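PDB 5EYF: glutamate ABC superfamily ATP binding cassette transporter, binding protein from Enterococcus faecium DO, which binds glutamate, probably outside the membrane, and is thought to deliver it to an ABC transporter for uptake. Local coordinates for residues R142-D147 and T194-P199. Residues are numbered along the deposited sequence; the frame is centred on the assembly and turned at random.
Sequences RQHAPD and TFTNEP. With MG (magnesium ion), chain D.
Beside the glutamate pocket, an aromatic pair, H144 with F195, joins the last turn of helix 136-144 to the loop that leads into strand 198-205. F195 turns the edge of its ring toward the imidazole face in an offset edge-to-face stack, the ring centroids 5.5 Å apart and the planes at 60°. F195 CD1 does the touching, 3.8 Å from both H144 CG and CB. F195 CG lies between its own backbone N and carbonyl carbon (chi1 54°), which swings the ring back against the helix, where I141 also meets it. F195 O sits over one face of the imidazole, 3.4 Å from H144 NE2, but the angle is too poor for a hydrogen bond. From the same side, and obliquely, the methyl CG2 of T196 comes to 3.8 Å from H144 CE1. H144 ND1 is hydrogen-bonded to N140 O one turn back, which should steady the ring.

In this type 2 periplasmic-binding-protein fold, residues 194-199 then run past the pocket, the T196 side chain about 8 Å from the bound glutamate. T196 OG1 donates to the anti lone pair of E198 OE2 at 2.7 Å; E198 touches the glutamate, and its OE1 is hydrogen-bonded to T87 OG1. Separately, N197 OD1 binds a magnesium ion between the two subunits at 2.1 Å, together with four waters and N197 OD1 of the second subunit. Water 1 donates to T196 O and is hydrogen-bonded to T194 OG1.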
ATOM      1  N   ARG B 142      -1.403 -11.926 -15.951  1.00 31.42           N
ATOM      2  CA  ARG B 142      -2.474 -12.562 -16.700  1.00 33.79           C
ATOM      3  C   ARG B 142      -3.812 -11.898 -16.412  1.00 33.07           C
ATOM      4  O   ARG B 142      -4.729 -11.979 -17.228  1.00 34.05           O
ATOM      5  CB  ARG B 142      -2.503 -14.064 -16.393  1.00 37.52           C
ATOM      6  CG  ARG B 142      -1.211 -14.757 -16.833  1.00 42.63           C
ATOM      7  CD  ARG B 142      -1.219 -16.282 -16.720  1.00 47.54           C
ATOM      8  NE  ARG B 142      -0.062 -16.872 -17.408  1.00 50.63           N
ATOM      9  CZ  ARG B 142       1.020 -17.347 -16.795  1.00 52.27           C
ATOM     10  NH1 ARG B 142       1.090 -17.320 -15.470  1.00 52.56           N
ATOM     11  NH2 ARG B 142       2.030 -17.858 -17.500  1.00 52.55           N
ATOM     12  N   GLN B 143      -3.930 -11.206 -15.290  1.00 32.10           N
ATOM     13  CA  GLN B 143      -5.133 -10.447 -14.996  1.00 31.90           C
ATOM     14  C   GLN B 143      -5.105  -9.043 -15.591  1.00 31.53           C
ATOM     15  O   GLN B 143      -6.058  -8.624 -16.260  1.00 33.00           O
ATOM     16  CB  GLN B 143      -5.324 -10.371 -13.486  1.00 33.48           C
ATOM     17  CG  GLN B 143      -6.456  -9.455 -13.063  1.00 35.08           C
ATOM     18  CD  GLN B 143      -6.720  -9.544 -11.583  1.00 36.72           C
ATOM     19  OE1 GLN B 143      -6.454 -10.567 -10.970  1.00 37.39           O
ATOM     20  NE2 GLN B 143      -7.228  -8.471 -10.999  1.00 38.31           N
ATOM     21  N   HIS B 144      -4.015  -8.306 -15.368  1.00 30.35           N
ATOM     22  CA  HIS B 144      -3.975  -6.911 -15.786  1.00 31.49           C
ATOM     23  C   HIS B 144      -3.571  -6.747 -17.246  1.00 32.01           C
ATOM     24  O   HIS B 144      -3.766  -5.669 -17.810  1.00 33.10           O
ATOM     25  CB  HIS B 144      -3.028  -6.132 -14.866  1.00 32.25           C
ATOM     26  CG  HIS B 144      -3.576  -5.935 -13.487  1.00 34.37           C
ATOM     27  ND1 HIS B 144      -3.263  -6.766 -12.432  1.00 37.09           N
ATOM     28  CD2 HIS B 144      -4.457  -5.027 -13.003  1.00 37.30           C
ATOM     29  CE1 HIS B 144      -3.902  -6.359 -11.349  1.00 38.77           C
ATOM     30  NE2 HIS B 144      -4.646  -5.316 -11.672  1.00 39.22           N
ATOM     31  N   ALA B 145      -3.014  -7.793 -17.855  1.00 30.83           N
ATOM     32  CA  ALA B 145      -2.642  -7.806 -19.268  1.00 32.24           C
ATOM     33  C   ALA B 145      -3.015  -9.171 -19.831  1.00 33.65           C
ATOM     34  O   ALA B 145      -2.152  -9.961 -20.224  1.00 33.15           O
ATOM     35  CB  ALA B 145      -1.153  -7.513 -19.446  1.00 32.66           C
ATOM     36  N   PRO B 146      -4.313  -9.478 -19.876  1.00 36.72           N
ATOM     37  CA  PRO B 146      -4.738 -10.867 -20.116  1.00 37.96           C
ATOM     38  C   PRO B 146      -4.350 -11.415 -21.475  1.00 38.49           C
ATOM     39  O   PRO B 146      -4.319 -12.639 -21.643  1.00 39.09           O
ATOM     40  CB  PRO B 146      -6.263 -10.794 -19.960  1.00 37.20           C
ATOM     41  CG  PRO B 146      -6.604  -9.389 -20.292  1.00 36.07           C
ATOM     42  CD  PRO B 146      -5.459  -8.561 -19.768  1.00 37.00           C
ATOM     43  N   ASP B 147      -4.053 -10.558 -22.447  1.00 37.86           N
ATOM     44  CA  ASP B 147      -3.644 -10.995 -23.772  1.00 39.56           C
ATOM     45  C   ASP B 147      -2.141 -11.168 -23.896  1.00 37.64           C
ATOM     46  O   ASP B 147      -1.673 -11.739 -24.884  1.00 37.51           O
ATOM     47  CB  ASP B 147      -4.113  -9.987 -24.826  1.00 41.44           C
ATOM     48  CG  ASP B 147      -5.614  -9.887 -24.903  1.00 45.34           C
ATOM     49  OD1 ASP B 147      -6.290 -10.920 -24.699  1.00 46.07           O
ATOM     50  OD2 ASP B 147      -6.117  -8.773 -25.165  1.00 46.87           O
ATOM     51  N   THR B 194       2.854   1.702 -10.875  1.00 20.44           N
ATOM     52  CA  THR B 194       2.525   0.367 -10.376  1.00 18.93           C
ATOM     53  C   THR B 194       1.090   0.028 -10.733  1.00 17.22           C
ATOM     54  O   THR B 194       0.234   0.912 -10.819  1.00 19.39           O
ATOM     55  CB  THR B 194       2.726   0.226  -8.833  1.00 18.52           C
ATOM     56  OG1 THR B 194       1.923   1.175  -8.134  1.00 20.15           O
ATOM     57  CG2 THR B 194       4.206   0.392  -8.442  1.00 18.18           C
ATOM     58  N   PHE B 195       0.810  -1.259 -10.929  1.00 15.72           N
ATOM     59  CA  PHE B 195      -0.553  -1.660 -11.252  1.00 16.12           C
ATOM     60  C   PHE B 195      -1.110  -2.679 -10.263  1.00 14.50           C
ATOM     61  O   PHE B 195      -2.219  -3.193 -10.470  1.00 15.28           O
ATOM     62  CB  PHE B 195      -0.663  -2.171 -12.710  1.00 16.01           C
ATOM     63  CG  PHE B 195       0.294  -3.286 -13.071  1.00 15.58           C
ATOM     64  CD1 PHE B 195      -0.078  -4.619 -12.919  1.00 15.80           C
ATOM     65  CD2 PHE B 195       1.560  -2.997 -13.565  1.00 16.43           C
ATOM     66  CE1 PHE B 195       0.829  -5.660 -13.263  1.00 15.23           C
ATOM     67  CE2 PHE B 195       2.455  -4.012 -13.912  1.00 15.86           C
ATOM     68  CZ  PHE B 195       2.099  -5.336 -13.755  1.00 15.44           C
ATOM     69  N   THR B 196      -0.381  -2.960  -9.183  1.00 14.86           N
ATOM     70  CA  THR B 196      -0.937  -3.661  -8.038  1.00 14.54           C
ATOM     71  C   THR B 196      -0.440  -2.992  -6.768  1.00 14.74           C
ATOM     72  O   THR B 196       0.502  -2.188  -6.790  1.00 15.24           O
ATOM     73  CB  THR B 196      -0.522  -5.126  -7.966  1.00 14.13           C
ATOM     74  OG1 THR B 196       0.868  -5.196  -7.619  1.00 14.74           O
ATOM     75  CG2 THR B 196      -0.773  -5.861  -9.292  1.00 15.03           C
ATOM     76  N   ASN B 197      -1.043  -3.362  -5.639  1.00 14.32           N
ATOM     77  CA  ASN B 197      -0.425  -3.103  -4.343  1.00 13.94           C
ATOM     78  C   ASN B 197       0.184  -4.397  -3.832  1.00 14.31           C
ATOM     79  O   ASN B 197      -0.451  -5.447  -3.904  1.00 15.31           O
ATOM     80  CB  ASN B 197      -1.459  -2.568  -3.356  1.00 15.17           C
ATOM     81  CG  ASN B 197      -1.985  -1.238  -3.785  1.00 16.24           C
ATOM     82  OD1 ASN B 197      -1.243  -0.417  -4.336  1.00 16.19           O
ATOM     83  ND2 ASN B 197      -3.266  -1.019  -3.574  1.00 18.49           N
ATOM     84  N   GLU B 198       1.419  -4.328  -3.330  1.00 14.67           N
ATOM     85  CA  GLU B 198       2.131  -5.507  -2.824  1.00 15.09           C
ATOM     86  C   GLU B 198       2.634  -5.182  -1.430  1.00 14.51           C
ATOM     87  O   GLU B 198       3.814  -4.868  -1.250  1.00 15.53           O
ATOM     88  CB  GLU B 198       3.299  -5.898  -3.738  1.00 14.54           C
ATOM     89  CG  GLU B 198       2.920  -6.177  -5.203  1.00 15.82           C
ATOM     90  CD  GLU B 198       2.136  -7.452  -5.426  1.00 18.05           C
ATOM     91  OE1 GLU B 198       2.312  -8.441  -4.706  1.00 18.90           O
ATOM     92  OE2 GLU B 198       1.321  -7.492  -6.368  1.00 19.03           O
ATOM     93  N   PRO B 199       1.761  -5.227  -0.425  1.00 12.84           N
ATOM     94  CA  PRO B 199       2.218  -4.986   0.961  1.00 12.40           C
ATOM     95  C   PRO B 199       2.984  -6.191   1.492  1.00 12.36           C
ATOM     96  O   PRO B 199       2.461  -7.311   1.500  1.00 14.99           O
ATOM     97  CB  PRO B 199       0.915  -4.772   1.737  1.00 13.59           C
ATOM     98  CG  PRO B 199      -0.114  -5.519   0.916  1.00 15.59           C
ATOM     99  CD  PRO B 199       0.299  -5.419  -0.515  1.00 14.28           C
TER
HETATM  100 MG    MG D 302       0.224   1.020  -3.933  1.00 15.40          MG
HETATM  101  O   HOH W   1       1.283   0.218  -5.545  1.00 16.74           O
HETATM  102  O   HOH W   2       1.183  -0.277  -2.677  1.00 15.79           O
HETATM  103  O   HOH W   3      -0.514   2.522  -5.174  1.00 17.97           O
HETATM  104  O   HOH W   4      -1.040   1.777  -2.431  1.00 13.67           O